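Local coordinates for protein ADP-dependent (S)-NAD(P)H-hydrate dehydratase (Enterococcus faecalis, PDB 2R3B) that probably dehydrates the S-form of hydrated NAD(P)H back to NAD(P)H, consuming ADP and releasing AMP and phosphate, at residues E65-I68 with L74-V77; G243-F248 with I252-G257. All coordinates share one frame; numbering follows the deposited sequence.

Both contacts are buried, and their centres lie about 15 Å apart. Contact 1 joins helix 57-70 to the parallel strand that follows it. Contact 2 joins two successive helices, 233-247 and 252-269, linked by a short connection, with three residues between its segments. The two share no element, yet they touch: C67 SG of contact 1 lies 4.1 Å from G243 N of contact 2. Their chemistry differs. Contact 1 is small, and two heteroatoms, a sulfur and a hydroxyl, lead it. Contact 2 is larger and mostly apolar, built on a threonine methyl, leucine, isoleucine and two phenylalanines. Each also packs on the second subunit.

Contact 1 of 2, residues E65-I68 with L74-V77; sequences EACI and LTTV
C67 and T75 meet through their heteroatoms. C67 SG lies 3.5 Å from T75 OG1. With chi1 at -172°, the C67 thiol trails away from the backbone nitrogen, and this extends it from the helix to the strand. The hydroxyl of T75 is anti to its own carbonyl carbon (chi1 -63°), which turns it to the helix. I68 makes the second touch. Its CG1 comes within 4.0 Å of T75 OG1, and the two side chains cross at about a right angle. T75 OG1 is therefore approached by a sulfur and by a methylene. All three residues are buried. The contact is small, with 111 Å² buried in total. The nearest CA atoms, those of I68 and T75, are 6.8 Å apart.

C67 also packs on V47 and L49 of strand 46-50, and T75 shares L49 with it. I68 packs on C91 and E93, and on L277 of a second subunit. Backbone hydrogen bonds fix the strand: L74 and T76 bond to G45, V47 and L49, in and just before strand 46-50, and T75 pairs with M95 of strand 95-97.

The side chain of C67 is about 10 Å from that of D235, a predicted (6S)-NADPHX-binding residue. Strand 46-50, helix 57-70 and strand 74-78 form a beta-alpha-beta unit with parallel strands, as expected in the ribokinase-like fold.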
loop_
_atom_site.group_PDB
_atom_site.type_symbol
_atom_site.label_atom_id
_atom_site.label_comp_id
_atom_site.label_asym_id
_atom_site.label_seq_id
_atom_site.Cartn_x
_atom_site.Cartn_y
_atom_site.Cartn_z
ATOM N N GLU B 65 -3.061 -7.181 11.049
ATOM C CA GLU B 65 -3.411 -7.870 9.805
ATOM C C GLU B 65 -3.809 -9.340 10.101
ATOM O O GLU B 65 -4.749 -9.879 9.513
ATOM C CB GLU B 65 -2.237 -7.793 8.810
ATOM C CG GLU B 65 -2.587 -8.365 7.431
ATOM C CD GLU B 65 -1.710 -7.858 6.289
ATOM O OE1 GLU B 65 -0.560 -7.434 6.578
ATOM O OE2 GLU B 65 -2.194 -7.901 5.110
ATOM N N ALA B 66 -3.070 -9.982 11.005
ATOM C CA ALA B 66 -3.340 -11.375 11.410
ATOM C C ALA B 66 -4.721 -11.468 12.060
ATOM O O ALA B 66 -5.524 -12.361 11.753
ATOM C CB ALA B 66 -2.240 -11.858 12.412
ATOM N N CYS B 67 -5.009 -10.542 12.956
ATOM C CA CYS B 67 -6.290 -10.563 13.682
ATOM C C CYS B 67 -7.509 -10.388 12.765
ATOM O O CYS B 67 -8.461 -11.182 12.807
ATOM C CB CYS B 67 -6.259 -9.497 14.781
ATOM S SG CYS B 67 -7.654 -9.523 15.912
ATOM N N ILE B 68 -7.450 -9.385 11.893
ATOM C CA ILE B 68 -8.514 -9.137 10.924
ATOM C C ILE B 68 -8.695 -10.332 10.026
ATOM O O ILE B 68 -9.807 -10.846 9.876
ATOM C CB ILE B 68 -8.189 -7.915 10.067
ATOM C CG1 ILE B 68 -8.197 -6.666 10.964
ATOM C CG2 ILE B 68 -9.190 -7.770 8.904
ATOM C CD1 ILE B 68 -7.557 -5.507 10.293
ATOM N N LEU B 74 -14.453 -7.344 15.284
ATOM C CA LEU B 74 -14.061 -5.946 15.358
ATOM C C LEU B 74 -12.689 -5.848 15.979
ATOM O O LEU B 74 -12.427 -6.536 16.951
ATOM C CB LEU B 74 -15.057 -5.157 16.199
ATOM C CG LEU B 74 -16.398 -4.823 15.533
ATOM C CD1 LEU B 74 -17.288 -4.113 16.549
ATOM C CD2 LEU B 74 -16.233 -3.958 14.267
ATOM N N THR B 75 -11.815 -5.032 15.401
ATOM C CA THR B 75 -10.432 -4.924 15.876
ATOM C C THR B 75 -10.130 -3.448 16.109
ATOM O O THR B 75 -10.303 -2.626 15.201
ATOM C CB THR B 75 -9.404 -5.529 14.868
ATOM O OG1 THR B 75 -9.649 -6.940 14.725
ATOM C CG2 THR B 75 -7.949 -5.360 15.326
ATOM N N THR B 76 -9.665 -3.146 17.324
ATOM C CA THR B 76 -9.184 -1.799 17.671
ATOM C C THR B 76 -7.732 -1.890 18.070
ATOM O O THR B 76 -7.347 -2.833 18.795
ATOM C CB THR B 76 -10.000 -1.187 18.823
ATOM O OG1 THR B 76 -11.378 -1.257 18.492
ATOM C CG2 THR B 76 -9.627 0.285 19.056
ATOM N N VAL B 77 -6.935 -0.914 17.636
ATOM C CA VAL B 77 -5.518 -0.904 17.936
ATOM C C VAL B 77 -5.190 0.324 18.766
ATOM O O VAL B 77 -5.435 1.452 18.333
ATOM C CB VAL B 77 -4.651 -0.961 16.668
ATOM C CG1 VAL B 77 -3.152 -1.168 17.013
ATOM C CG2 VAL B 77 -5.126 -2.121 15.728
#

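Contact 2 of 2, residues G243-F248 with I252-G257; sequences GFLAQF and IETIAG
F244 and F248 carry flat rings beside T254. One face of the F244 ring takes F248 CE2, 3.7 Å above the plane and over the ring centre. F244 CG in turn lies at the edge of the F248 ring, in its plane, so the pair meets edge to face. Q247 CB covers one face of the F248 ring. T254 CG2 sits at that ring's edge. The F244 ring also meets helix 252-269 obliquely: F244 CE2 lies 3.8 Å from G257 C, where the helix has no side chain.

T254 is central. Its CG2 packs 3.6 Å from F244 O and 3.7 Å from F244 CB. L245 CD2 lies 3.9 Å from I255 CG1, and L245 packs further on W143 and I145 of the sheet. The two helix segments run in roughly opposing directions, 143° between them, with a closest axis approach of 9.1 Å.

Q247 NE2 gives a 2.9 Å hydrogen bond to G243 O, from above the carbonyl plane. No hydrogen bond joins the segments, which meet by van der Waals packing, in part of side chains on backbone. The pairing of these consecutive helices beside the sheet thus rests on shape fit, while K249 O in the connection satisfies T254 OG1.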
loop_
_atom_site.group_PDB
_atom_site.type_symbol
_atom_site.label_atom_id
_atom_site.label_comp_id
_atom_site.label_asym_id
_atom_site.label_seq_id
_atom_site.Cartn_x
_atom_site.Cartn_y
_atom_site.Cartn_z
ATOM N N GLY B 243 -7.477 -13.324 17.532
ATOM C CA GLY B 243 -8.633 -13.531 16.656
ATOM C C GLY B 243 -9.346 -14.860 16.912
ATOM O O GLY B 243 -10.564 -14.938 16.836
ATOM N N PHE B 244 -8.578 -15.914 17.214
ATOM C CA PHE B 244 -9.179 -17.187 17.541
ATOM C C PHE B 244 -9.967 -17.122 18.841
ATOM O O PHE B 244 -11.108 -17.587 18.896
ATOM C CB PHE B 244 -8.136 -18.304 17.590
ATOM C CG PHE B 244 -7.957 -19.011 16.279
ATOM C CD1 PHE B 244 -7.776 -18.271 15.107
ATOM C CD2 PHE B 244 -7.916 -20.390 16.209
ATOM C CE1 PHE B 244 -7.624 -18.916 13.871
ATOM C CE2 PHE B 244 -7.751 -21.043 14.968
ATOM C CZ PHE B 244 -7.592 -20.309 13.809
ATOM N N LEU B 245 -9.372 -16.544 19.878
ATOM C CA LEU B 245 -10.048 -16.433 21.187
ATOM C C LEU B 245 -11.299 -15.541 21.094
ATOM O O LEU B 245 -12.236 -15.670 21.878
ATOM C CB LEU B 245 -9.094 -15.930 22.255
ATOM C CG LEU B 245 -8.052 -16.961 22.693
ATOM C CD1 LEU B 245 -7.000 -16.299 23.565
ATOM C CD2 LEU B 245 -8.717 -18.143 23.430
ATOM N N ALA B 246 -11.315 -14.643 20.117
ATOM C CA ALA B 246 -12.445 -13.755 19.890
ATOM C C ALA B 246 -13.671 -14.489 19.362
ATOM O O ALA B 246 -14.788 -14.091 19.674
ATOM C CB ALA B 246 -12.067 -12.625 18.936
ATOM N N GLN B 247 -13.446 -15.585 18.632
ATOM C CA GLN B 247 -14.479 -16.238 17.840
ATOM C C GLN B 247 -14.884 -17.621 18.323
ATOM O O GLN B 247 -16.009 -18.044 18.073
ATOM C CB GLN B 247 -13.931 -16.500 16.443
ATOM C CG GLN B 247 -13.711 -15.368 15.615
ATOM C CD GLN B 247 -13.063 -15.838 14.358
ATOM O OE1 GLN B 247 -13.743 -16.350 13.468
ATOM N NE2 GLN B 247 -11.742 -15.678 14.272
ATOM N N PHE B 248 -13.952 -18.354 18.928
ATOM C CA PHE B 248 -14.129 -19.791 19.124
ATOM C C PHE B 248 -14.305 -20.114 20.600
ATOM O O PHE B 248 -14.346 -19.214 21.431
ATOM C CB PHE B 248 -12.962 -20.534 18.475
ATOM C CG PHE B 248 -12.853 -20.319 16.987
ATOM C CD1 PHE B 248 -13.945 -20.500 16.169
ATOM C CD2 PHE B 248 -11.629 -19.942 16.402
ATOM C CE1 PHE B 248 -13.856 -20.299 14.811
ATOM C CE2 PHE B 248 -11.528 -19.730 15.035
ATOM C CZ PHE B 248 -12.605 -19.906 14.239
ATOM N N ILE B 252 -8.415 -23.992 25.977
ATOM C CA ILE B 252 -7.043 -23.857 25.503
ATOM C C ILE B 252 -6.846 -24.549 24.152
ATOM O O ILE B 252 -5.905 -24.228 23.427
ATOM C CB ILE B 252 -6.016 -24.242 26.584
ATOM C CG1 ILE B 252 -6.365 -23.554 27.923
ATOM C CG2 ILE B 252 -4.563 -23.870 26.161
ATOM C CD1 ILE B 252 -6.688 -22.007 27.836
ATOM N N GLU B 253 -7.769 -25.438 23.753
ATOM C CA GLU B 253 -7.685 -26.037 22.431
ATOM C C GLU B 253 -7.703 -24.957 21.336
ATOM O O GLU B 253 -7.087 -25.099 20.273
ATOM C CB GLU B 253 -8.846 -26.985 22.184
ATOM C CG GLU B 253 -8.662 -28.383 22.826
ATOM C CD GLU B 253 -8.956 -28.458 24.331
ATOM O OE1 GLU B 253 -9.459 -27.486 24.953
ATOM O OE2 GLU B 253 -8.676 -29.540 24.896
ATOM N N THR B 254 -8.435 -23.880 21.604
ATOM C CA THR B 254 -8.535 -22.772 20.651
ATOM C C THR B 254 -7.175 -22.140 20.424
ATOM O O THR B 254 -6.842 -21.823 19.312
ATOM C CB THR B 254 -9.592 -21.759 21.121
ATOM O OG1 THR B 254 -10.890 -22.377 21.012
ATOM C CG2 THR B 254 -9.566 -20.481 20.278
ATOM N N ILE B 255 -6.406 -21.977 21.488
ATOM C CA ILE B 255 -5.069 -21.413 21.420
ATOM C C ILE B 255 -4.161 -22.370 20.649
ATOM O O ILE B 255 -3.401 -21.953 19.803
ATOM C CB ILE B 255 -4.509 -21.108 22.844
ATOM C CG1 ILE B 255 -5.399 -20.115 23.594
ATOM C CG2 ILE B 255 -3.068 -20.538 22.760
ATOM C CD1 ILE B 255 -5.058 -19.931 25.040
ATOM N N ALA B 256 -4.243 -23.676 20.942
ATOM C CA ALA B 256 -3.500 -24.665 20.203
ATOM C C ALA B 256 -3.808 -24.652 18.704
ATOM O O ALA B 256 -2.924 -24.843 17.872
ATOM C CB ALA B 256 -3.760 -26.065 20.802
ATOM N N GLY B 257 -5.073 -24.451 18.346
ATOM C CA GLY B 257 -5.476 -24.351 16.940
ATOM C C GLY B 257 -4.804 -23.187 16.206
ATOM O O GLY B 257 -4.373 -23.327 15.056
#